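Side-chain contacts in transcriptional regulator, TetR family (Legionella pneumophila subsp. pneumophila str. Philadelphia 1, PDB 3ON4), which probably binds DNA through an N-terminal helix-turn-helix as a dimeric transcription regulator of the TetR family: residues Q158-S161 against L162-G165; E180-R183 against H184-Q188; E132-I135 against E136-G140. All blocks are in the same frame, centred on the assembly; numbering follows the deposited sequence.

How the interactions relate
From the N terminus, interaction 3 (132-140, in helix 121-144) comes first, interaction 1 (158-165, in helix 149-173) next, and interaction 2 (180-188, in helix 177-189) last. Each is a pair of adjoining turns of one helix, so none closes a loop; they follow in series, and none nests in or crosses another. Interaction 1 is the middle member. Ile159 and Ile160 pack on Leu138, Ile134 and Ile135 of interaction 3, while Leu162 and Val163 meet Phe185 and Val182 of interaction 2. Interactions 2 and 3 stay about 7 Å apart at their nearest atoms. All three reach the second subunit.

Interaction 1: residues Q158-S161 against L162-G165; sequences QIIS and LVEG
Ile160 lies alongside Glu164, one helical turn on, the two side chains pointing the same way. Its CD1 carries the overlap, 3.6 Å from Glu164 OE2 and 4.0 Å from Glu164 CG. That methyl gets there because CG1 stands anti to the backbone N (chi1 -169°), which sends the long branch along the helix toward the next turn. Glu164 CG, beside its own backbone N, lies 3.2 Å from Ile160 O, and the bend at chi2 then brings the carboxylate alongside the methyl. Glu164 OE2 is buried with no polar partner in the model, so a raised pKa is possible. On the adjoining face Ile159 CG2 meets Val163 CG2 at 4.2 Å, a looser apolar touch. Beneath both pairs runs regular alpha-helical i to i+4 bonding, from Leu162 N to Gln158 O through to Gly165 N to Ser161 O at 2.9 Å.

These are the middle turns of helix 149-173, in the all-helical C-terminal domain of a TetR-family regulator. Ile159 and Val163 face helix 84-98, Ile160 faces helix 121-144, and Glu164 reaches Met106 and Cys107. The dimer interface is also reached: Leu162 packs on Ser161 and Ile160 on Leu169 of the second subunit, and Gln158 NE2 donates to Gly181 O of that subunit. Ser161 OG turns back within its own helix and bonds to Lys157 O.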
ATOM      1  N   GLN A 158      -2.228  -0.862 -14.167  1.00 16.80           N
ATOM      2  CA  GLN A 158      -3.046   0.212 -13.608  1.00 17.40           C
ATOM      3  C   GLN A 158      -4.118  -0.355 -12.690  1.00 16.94           C
ATOM      4  O   GLN A 158      -4.400   0.173 -11.594  1.00 15.42           O
ATOM      5  CB  GLN A 158      -3.710   1.040 -14.717  1.00 18.64           C
ATOM      6  CG  GLN A 158      -2.808   2.029 -15.412  1.00 20.85           C
ATOM      7  CD  GLN A 158      -3.561   2.740 -16.525  1.00 22.95           C
ATOM      8  OE1 GLN A 158      -4.260   2.089 -17.296  1.00 25.21           O
ATOM      9  NE2 GLN A 158      -3.448   4.061 -16.597  1.00 25.82           N
ATOM     10  N   ILE A 159      -4.724  -1.454 -13.137  1.00 17.12           N
ATOM     11  CA  ILE A 159      -5.800  -2.039 -12.398  1.00 17.49           C
ATOM     12  C   ILE A 159      -5.301  -2.521 -11.041  1.00 16.04           C
ATOM     13  O   ILE A 159      -5.922  -2.214 -10.028  1.00 15.26           O
ATOM     14  CB  ILE A 159      -6.467  -3.212 -13.140  1.00 18.64           C
ATOM     15  CG1 ILE A 159      -7.289  -2.704 -14.325  1.00 19.66           C
ATOM     16  CG2 ILE A 159      -7.404  -3.995 -12.189  1.00 18.69           C
ATOM     17  CD1 ILE A 159      -7.687  -3.838 -15.278  1.00 18.49           C
ATOM     18  N   ILE A 160      -4.197  -3.267 -11.005  1.00 16.58           N
ATOM     19  CA  ILE A 160      -3.728  -3.806  -9.717  1.00 15.54           C
ATOM     20  C   ILE A 160      -3.214  -2.679  -8.825  1.00 15.10           C
ATOM     21  O   ILE A 160      -3.375  -2.748  -7.610  1.00 13.93           O
ATOM     22  CB  ILE A 160      -2.706  -5.001  -9.857  1.00 16.42           C
ATOM     23  CG1 ILE A 160      -2.447  -5.703  -8.493  1.00 17.44           C
ATOM     24  CG2 ILE A 160      -1.417  -4.563 -10.474  1.00 15.16           C
ATOM     25  CD1 ILE A 160      -3.702  -6.066  -7.647  1.00 18.31           C
ATOM     26  N   SER A 161      -2.611  -1.648  -9.414  1.00 15.65           N
ATOM     27  CA  SER A 161      -2.189  -0.479  -8.635  1.00 15.82           C
ATOM     28  C   SER A 161      -3.400   0.182  -7.979  1.00 15.71           C
ATOM     29  O   SER A 161      -3.373   0.529  -6.786  1.00 15.08           O
ATOM     30  CB  SER A 161      -1.458   0.533  -9.516  1.00 17.33           C
ATOM     31  OG  SER A 161      -0.313  -0.065 -10.104  1.00 18.04           O
ATOM     32  N   LEU A 162      -4.479   0.333  -8.747  1.00 15.34           N
ATOM     33  CA  LEU A 162      -5.657   1.005  -8.246  1.00 16.97           C
ATOM     34  C   LEU A 162      -6.331   0.162  -7.168  1.00 15.28           C
ATOM     35  O   LEU A 162      -6.788   0.700  -6.173  1.00 15.23           O
ATOM     36  CB  LEU A 162      -6.628   1.303  -9.377  1.00 18.58           C
ATOM     37  CG  LEU A 162      -7.804   2.230  -9.145  1.00 23.06           C
ATOM     38  CD1 LEU A 162      -7.414   3.537  -8.406  1.00 25.86           C
ATOM     39  CD2 LEU A 162      -8.415   2.552 -10.503  1.00 28.90           C
ATOM     40  N   VAL A 163      -6.382  -1.144  -7.377  1.00 15.69           N
ATOM     41  CA  VAL A 163      -6.954  -2.057  -6.395  1.00 15.84           C
ATOM     42  C   VAL A 163      -6.186  -1.936  -5.078  1.00 15.69           C
ATOM     43  O   VAL A 163      -6.795  -1.779  -4.010  1.00 16.39           O
ATOM     44  CB  VAL A 163      -6.939  -3.517  -6.893  1.00 16.52           C
ATOM     45  CG1 VAL A 163      -7.149  -4.518  -5.718  1.00 17.33           C
ATOM     46  CG2 VAL A 163      -7.965  -3.719  -8.012  1.00 17.79           C
ATOM     47  N   GLU A 164      -4.856  -1.997  -5.142  1.00 15.70           N
ATOM     48  CA  GLU A 164      -4.032  -1.945  -3.932  1.00 15.36           C
ATOM     49  C   GLU A 164      -4.194  -0.600  -3.209  1.00 16.15           C
ATOM     50  O   GLU A 164      -4.453  -0.543  -1.997  1.00 17.47           O
ATOM     51  CB  GLU A 164      -2.567  -2.247  -4.235  1.00 16.32           C
ATOM     52  CG  GLU A 164      -2.308  -3.683  -4.729  1.00 16.22           C
ATOM     53  CD  GLU A 164      -2.630  -4.752  -3.717  1.00 17.68           C
ATOM     54  OE1 GLU A 164      -2.570  -4.475  -2.507  1.00 17.90           O
ATOM     55  OE2 GLU A 164      -2.905  -5.907  -4.118  1.00 20.49           O
ATOM     56  N   GLY A 165      -4.069   0.490  -3.947  1.00 15.85           N
ATOM     57  CA  GLY A 165      -4.179   1.817  -3.350  1.00 15.91           C
ATOM     58  C   GLY A 165      -5.581   2.110  -2.832  1.00 16.08           C
ATOM     59  O   GLY A 165      -5.742   2.736  -1.776  1.00 16.97           O
TER

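Interaction 2: residues E180-R183 against H184-Q188; sequences EGVR and HFIDQ
His184 lays its ring against the turn before it, with Glu180 O over one ring face, 3.2 Å from His184 CD2. The same carbonyl oxygen meets this residue in two ways: it accepts the backbone N-H of His184 and also lies against the ring face. The ring takes this place because CG sits beside the backbone N (chi1 -71°), which tips it back toward the start of the helix. A water at the ring edge makes a weak hydrogen bond with His184 NE2 (3.5 Å) and donates to Glu180 OE1 at 2.7 Å, a weak link between the two exposed side chains.

These turns belong to helix 177-189, the last helix of the TetR-type C-terminal domain, which packs on helices 84-98 and 149-173 and joins the dimer interface. Phe185 comes next, its N bonded to Gly181 O; its ring leads away from the preceding turn to Leu155, Gln158 and Leu162, and also meets Gln158 of the second subunit. Ile186 lies side by side with Val182, CD1 to Val182 CG1 at 4.1 Å, and its CG1 rests 3.3 Å from Val182 O; both side chains face helix 84-98.

Asp187 makes the salt bridge of this contact. The Arg183 chain bends at chi2 and brings NE across the carboxylate, the guanidinium and carboxylate planes standing 85° apart. Gln89 NE2 also bonds to Asp187 OD1, giving that oxygen a second partner and helping to fix the carboxylate. Arg183 NE meets Asp187 OD1 at 3.0 Å from the syn side, 16° out of the carboxylate plane, and makes a weak bond of 3.2 Å to Asp187 OD2.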
ATOM      1  N   GLU A 180     -15.308   2.177  -4.854  1.00 23.24           N
ATOM      2  CA  GLU A 180     -16.201   2.500  -5.981  1.00 25.40           C
ATOM      3  C   GLU A 180     -15.387   3.071  -7.135  1.00 23.76           C
ATOM      4  O   GLU A 180     -15.665   2.791  -8.281  1.00 24.69           O
ATOM      5  CB  GLU A 180     -17.296   3.472  -5.549  1.00 27.97           C
ATOM      6  CG  GLU A 180     -18.313   2.856  -4.589  1.00 31.50           C
ATOM      7  CD  GLU A 180     -19.314   3.876  -4.061  1.00 37.56           C
ATOM      8  OE1 GLU A 180     -19.194   5.064  -4.407  1.00 38.44           O
ATOM      9  OE2 GLU A 180     -20.226   3.486  -3.300  1.00 41.92           O
ATOM     10  N   GLY A 181     -14.370   3.856  -6.804  1.00 22.79           N
ATOM     11  CA  GLY A 181     -13.447   4.430  -7.780  1.00 22.21           C
ATOM     12  C   GLY A 181     -12.699   3.406  -8.609  1.00 21.17           C
ATOM     13  O   GLY A 181     -12.447   3.629  -9.799  1.00 21.75           O
ATOM     14  N   VAL A 182     -12.338   2.293  -7.983  1.00 19.99           N
ATOM     15  CA  VAL A 182     -11.689   1.194  -8.681  1.00 20.38           C
ATOM     16  C   VAL A 182     -12.673   0.607  -9.690  1.00 21.35           C
ATOM     17  O   VAL A 182     -12.333   0.390 -10.859  1.00 22.04           O
ATOM     18  CB  VAL A 182     -11.268   0.077  -7.731  1.00 21.34           C
ATOM     19  CG1 VAL A 182     -10.545  -1.031  -8.522  1.00 22.79           C
ATOM     20  CG2 VAL A 182     -10.397   0.639  -6.605  1.00 20.37           C
ATOM     21  N   ARG A 183     -13.881   0.323  -9.226  1.00 22.75           N
ATOM     22  CA  ARG A 183     -14.923  -0.181 -10.118  1.00 24.94           C
ATOM     23  C   ARG A 183     -15.245   0.792 -11.244  1.00 26.03           C
ATOM     24  O   ARG A 183     -15.385   0.365 -12.378  1.00 27.53           O
ATOM     25  CB  ARG A 183     -16.178  -0.537  -9.334  1.00 27.51           C
ATOM     26  CG  ARG A 183     -17.309  -1.133 -10.150  1.00 31.67           C
ATOM     27  CD  ARG A 183     -16.927  -2.359 -10.980  1.00 33.20           C
ATOM     28  NE  ARG A 183     -18.107  -2.814 -11.710  1.00 36.86           N
ATOM     29  CZ  ARG A 183     -18.937  -3.787 -11.332  1.00 39.79           C
ATOM     30  NH1 ARG A 183     -18.732  -4.505 -10.231  1.00 38.94           N
ATOM     31  NH2 ARG A 183     -19.990  -4.060 -12.088  1.00 45.54           N
ATOM     32  N   HIS A 184     -15.364   2.084 -10.941  1.00 25.92           N
ATOM     33  CA  HIS A 184     -15.585   3.106 -11.968  1.00 28.14           C
ATOM     34  C   HIS A 184     -14.484   3.079 -13.030  1.00 26.98           C
ATOM     35  O   HIS A 184     -14.767   3.162 -14.210  1.00 28.33           O
ATOM     36  CB  HIS A 184     -15.628   4.524 -11.372  1.00 29.34           C
ATOM     37  CG  HIS A 184     -16.856   4.823 -10.563  1.00 34.35           C
ATOM     38  ND1 HIS A 184     -18.120   4.420 -10.944  1.00 40.55           N
ATOM     39  CD2 HIS A 184     -17.016   5.518  -9.410  1.00 35.48           C
ATOM     40  CE1 HIS A 184     -19.003   4.838 -10.050  1.00 43.16           C
ATOM     41  NE2 HIS A 184     -18.358   5.507  -9.110  1.00 41.10           N
ATOM     42  N   PHE A 185     -13.221   2.982 -12.609  1.00 24.24           N
ATOM     43  CA  PHE A 185     -12.117   2.921 -13.566  1.00 24.30           C
ATOM     44  C   PHE A 185     -12.270   1.719 -14.505  1.00 24.34           C
ATOM     45  O   PHE A 185     -12.090   1.830 -15.725  1.00 26.58           O
ATOM     46  CB  PHE A 185     -10.767   2.854 -12.851  1.00 22.92           C
ATOM     47  CG  PHE A 185      -9.594   2.604 -13.777  1.00 23.57           C
ATOM     48  CD1 PHE A 185      -8.977   3.653 -14.429  1.00 25.76           C
ATOM     49  CD2 PHE A 185      -9.099   1.322 -13.970  1.00 20.94           C
ATOM     50  CE1 PHE A 185      -7.898   3.433 -15.287  1.00 27.86           C
ATOM     51  CE2 PHE A 185      -8.009   1.096 -14.797  1.00 24.46           C
ATOM     52  CZ  PHE A 185      -7.412   2.157 -15.463  1.00 27.91           C
ATOM     53  N   ILE A 186     -12.611   0.579 -13.930  1.00 23.52           N
ATOM     54  CA  ILE A 186     -12.787  -0.659 -14.701  1.00 24.21           C
ATOM     55  C   ILE A 186     -13.909  -0.462 -15.740  1.00 26.56           C
ATOM     56  O   ILE A 186     -13.719  -0.698 -16.948  1.00 27.39           O
ATOM     57  CB  ILE A 186     -13.084  -1.867 -13.759  1.00 23.84           C
ATOM     58  CG1 ILE A 186     -11.872  -2.204 -12.890  1.00 23.57           C
ATOM     59  CG2 ILE A 186     -13.506  -3.097 -14.553  1.00 25.65           C
ATOM     60  CD1 ILE A 186     -12.165  -3.165 -11.686  1.00 22.93           C
ATOM     61  N   ASP A 187     -15.056   0.003 -15.250  1.00 27.13           N
ATOM     62  CA  ASP A 187     -16.252   0.162 -16.057  1.00 30.95           C
ATOM     63  C   ASP A 187     -16.062   1.182 -17.162  1.00 32.78           C
ATOM     64  O   ASP A 187     -16.632   1.032 -18.237  1.00 34.65           O
ATOM     65  CB  ASP A 187     -17.437   0.600 -15.186  1.00 32.46           C
ATOM     66  CG  ASP A 187     -17.887  -0.469 -14.210  1.00 34.70           C
ATOM     67  OD1 ASP A 187     -17.412  -1.631 -14.328  1.00 36.74           O
ATOM     68  OD2 ASP A 187     -18.733  -0.145 -13.331  1.00 36.44           O
ATOM     69  N   GLN A 188     -15.306   2.244 -16.890  1.00 32.18           N
ATOM     70  CA  GLN A 188     -15.130   3.306 -17.886  1.00 36.61           C
ATOM     71  C   GLN A 188     -13.994   3.017 -18.875  1.00 37.87           C
ATOM     72  O   GLN A 188     -14.013   3.527 -19.998  1.00 41.12           O
ATOM     73  CB  GLN A 188     -14.947   4.677 -17.219  1.00 36.94           C
ATOM     74  CG  GLN A 188     -16.153   5.139 -16.363  1.00 38.78           C
ATOM     75  CD  GLN A 188     -17.456   5.244 -17.151  1.00 45.70           C
ATOM     76  OE1 GLN A 188     -17.539   5.972 -18.143  1.00 51.98           O
ATOM     77  NE2 GLN A 188     -18.482   4.517 -16.708  1.00 47.14           N
TER
HETATM   78  O   HOH W   1     -17.959   6.880  -5.955  1.00 41.76           O

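Interaction 3: residues E132-I135 against E136-G140; sequences ELII and EWLKG
Ile134 runs side by side with Leu138, one turn further along helix 121-144 and pointing the same way, and its CG2 meets Leu138 CD1 at 3.9 Å. Leu138 CG also sits 3.4 Å from Ile134 O, the oxygen that accepts Leu138 N in a nearly straight bond (N-H...O 173°).

Ile135 has its buried surface against the adjoining peptide, with CG2 3.6 Å from Glu136 N. With CG1 beside the backbone N (chi1 -68°), the CG2 methyl lies anti to that N and next to the carbonyl carbon, close over the following peptide, while the longer branch leads off the helix. Its reach to the next turn is through the backbone, where Lys139 N bonds to Ile135 O at 2.8 Å.

Glu136 N bonds to Glu132 O, and Glu136 CB lies 3.3 Å from the same oxygen. The glutamate chain bends at chi2 and turns the carboxylate toward Lys139; within 136-140, Glu136 OE1 and Lys139 NZ form a long salt bridge of 4.0 Å, so the attraction is probably modest.

The helix is wedged into the all-alpha C-terminal domain of the TetR fold. Ile134 and Leu138 face helix 84-98, and Leu133 and Ile134 also press on helix 54-77, where Trp137 NE1 bonds to Ser77 OG. Toward helix 149-173 the neighbours are Leu153 for Ile135 and Ala156 for Leu138, and Ile135 further packs on Phe178 of the second subunit.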
ATOM      1  N   GLU A 132       3.043 -11.159  -9.861  1.00 20.79           N
ATOM      2  CA  GLU A 132       3.286 -11.675 -11.205  1.00 23.67           C
ATOM      3  C   GLU A 132       2.107 -12.535 -11.671  1.00 23.61           C
ATOM      4  O   GLU A 132       1.687 -12.418 -12.810  1.00 24.56           O
ATOM      5  CB  GLU A 132       4.613 -12.466 -11.247  1.00 25.24           C
ATOM      6  CG  GLU A 132       5.806 -11.512 -11.211  1.00 29.38           C
ATOM      7  CD  GLU A 132       7.122 -12.165 -10.828  1.00 35.47           C
ATOM      8  OE1 GLU A 132       7.199 -13.421 -10.803  1.00 36.36           O
ATOM      9  OE2 GLU A 132       8.083 -11.392 -10.549  1.00 39.81           O
ATOM     10  N   LEU A 133       1.553 -13.356 -10.782  1.00 23.86           N
ATOM     11  CA  LEU A 133       0.404 -14.192 -11.119  1.00 24.91           C
ATOM     12  C   LEU A 133      -0.838 -13.352 -11.431  1.00 24.04           C
ATOM     13  O   LEU A 133      -1.525 -13.607 -12.412  1.00 24.89           O
ATOM     14  CB  LEU A 133       0.087 -15.149  -9.985  1.00 25.25           C
ATOM     15  CG  LEU A 133      -0.995 -16.186 -10.296  1.00 29.19           C
ATOM     16  CD1 LEU A 133      -0.590 -17.571  -9.766  1.00 31.64           C
ATOM     17  CD2 LEU A 133      -2.301 -15.719  -9.715  1.00 29.74           C
ATOM     18  N   ILE A 134      -1.081 -12.332 -10.613  1.00 21.48           N
ATOM     19  CA  ILE A 134      -2.236 -11.465 -10.785  1.00 21.28           C
ATOM     20  C   ILE A 134      -2.134 -10.676 -12.080  1.00 20.68           C
ATOM     21  O   ILE A 134      -3.086 -10.627 -12.851  1.00 20.84           O
ATOM     22  CB  ILE A 134      -2.428 -10.479  -9.600  1.00 20.14           C
ATOM     23  CG1 ILE A 134      -2.763 -11.204  -8.284  1.00 23.37           C
ATOM     24  CG2 ILE A 134      -3.500  -9.403  -9.938  1.00 19.40           C
ATOM     25  CD1 ILE A 134      -4.050 -11.930  -8.271  1.00 27.16           C
ATOM     26  N   ILE A 135      -0.960 -10.087 -12.326  1.00 19.42           N
ATOM     27  CA  ILE A 135      -0.706  -9.279 -13.513  1.00 19.84           C
ATOM     28  C   ILE A 135      -0.814 -10.114 -14.795  1.00 21.06           C
ATOM     29  O   ILE A 135      -1.504  -9.714 -15.750  1.00 21.62           O
ATOM     30  CB  ILE A 135       0.654  -8.568 -13.383  1.00 19.44           C
ATOM     31  CG1 ILE A 135       0.557  -7.523 -12.253  1.00 20.69           C
ATOM     32  CG2 ILE A 135       1.118  -7.982 -14.726  1.00 20.87           C
ATOM     33  CD1 ILE A 135       1.871  -7.028 -11.783  1.00 19.65           C
ATOM     34  N   GLU A 136      -0.196 -11.300 -14.797  1.00 21.07           N
ATOM     35  CA  GLU A 136      -0.318 -12.226 -15.930  1.00 23.14           C
ATOM     36  C   GLU A 136      -1.783 -12.616 -16.184  1.00 22.23           C
ATOM     37  O   GLU A 136      -2.221 -12.619 -17.331  1.00 22.93           O
ATOM     38  CB  GLU A 136       0.550 -13.477 -15.713  1.00 24.06           C
ATOM     39  CG  GLU A 136       0.535 -14.496 -16.874  1.00 29.27           C
ATOM     40  CD  GLU A 136       0.900 -13.880 -18.217  1.00 35.16           C
ATOM     41  OE1 GLU A 136       1.822 -13.023 -18.261  1.00 37.88           O
ATOM     42  OE2 GLU A 136       0.243 -14.232 -19.220  1.00 41.73           O
ATOM     43  N   TRP A 137      -2.539 -12.921 -15.130  1.00 20.51           N
ATOM     44  CA  TRP A 137      -3.967 -13.263 -15.296  1.00 20.68           C
ATOM     45  C   TRP A 137      -4.761 -12.108 -15.923  1.00 20.17           C
ATOM     46  O   TRP A 137      -5.486 -12.285 -16.913  1.00 21.46           O
ATOM     47  CB  TRP A 137      -4.581 -13.610 -13.953  1.00 19.68           C
ATOM     48  CG  TRP A 137      -5.962 -14.108 -14.089  1.00 20.72           C
ATOM     49  CD1 TRP A 137      -6.358 -15.386 -14.388  1.00 23.81           C
ATOM     50  CD2 TRP A 137      -7.155 -13.338 -13.950  1.00 21.26           C
ATOM     51  NE1 TRP A 137      -7.726 -15.452 -14.446  1.00 22.92           N
ATOM     52  CE2 TRP A 137      -8.240 -14.207 -14.187  1.00 21.53           C
ATOM     53  CE3 TRP A 137      -7.411 -11.984 -13.687  1.00 19.60           C
ATOM     54  CZ2 TRP A 137      -9.559 -13.779 -14.130  1.00 23.42           C
ATOM     55  CZ3 TRP A 137      -8.724 -11.556 -13.631  1.00 19.51           C
ATOM     56  CH2 TRP A 137      -9.788 -12.455 -13.843  1.00 21.08           C
ATOM     57  N   LEU A 138      -4.598 -10.921 -15.360  1.00 19.27           N
ATOM     58  CA  LEU A 138      -5.235  -9.695 -15.892  1.00 19.75           C
ATOM     59  C   LEU A 138      -4.873  -9.391 -17.360  1.00 21.03           C
ATOM     60  O   LEU A 138      -5.758  -9.110 -18.191  1.00 21.12           O
ATOM     61  CB  LEU A 138      -4.878  -8.487 -14.994  1.00 18.07           C
ATOM     62  CG  LEU A 138      -5.551  -8.365 -13.629  1.00 17.61           C
ATOM     63  CD1 LEU A 138      -4.977  -7.207 -12.802  1.00 15.21           C
ATOM     64  CD2 LEU A 138      -7.065  -8.192 -13.837  1.00 17.29           C
ATOM     65  N   LYS A 139      -3.574  -9.445 -17.680  1.00 21.38           N
ATOM     66  CA  LYS A 139      -3.072  -9.258 -19.046  1.00 23.95           C
ATOM     67  C   LYS A 139      -3.705 -10.245 -20.013  1.00 24.38           C
ATOM     68  O   LYS A 139      -4.154  -9.872 -21.109  1.00 25.37           O
ATOM     69  CB  LYS A 139      -1.551  -9.434 -19.090  1.00 24.81           C
ATOM     70  CG  LYS A 139      -0.918  -9.378 -20.494  1.00 30.03           C
ATOM     71  CD  LYS A 139       0.502  -9.932 -20.389  1.00 35.64           C
ATOM     72  CE  LYS A 139       1.208  -9.979 -21.698  1.00 39.68           C
ATOM     73  NZ  LYS A 139       2.115 -11.170 -21.769  1.00 43.62           N
ATOM     74  N   GLY A 140      -3.740 -11.511 -19.611  1.00 25.17           N
ATOM     75  CA  GLY A 140      -4.360 -12.560 -20.448  1.00 26.87           C
ATOM     76  C   GLY A 140      -5.842 -12.337 -20.736  1.00 27.18           C
ATOM     77  O   GLY A 140      -6.293 -12.513 -21.878  1.00 28.78           O
TER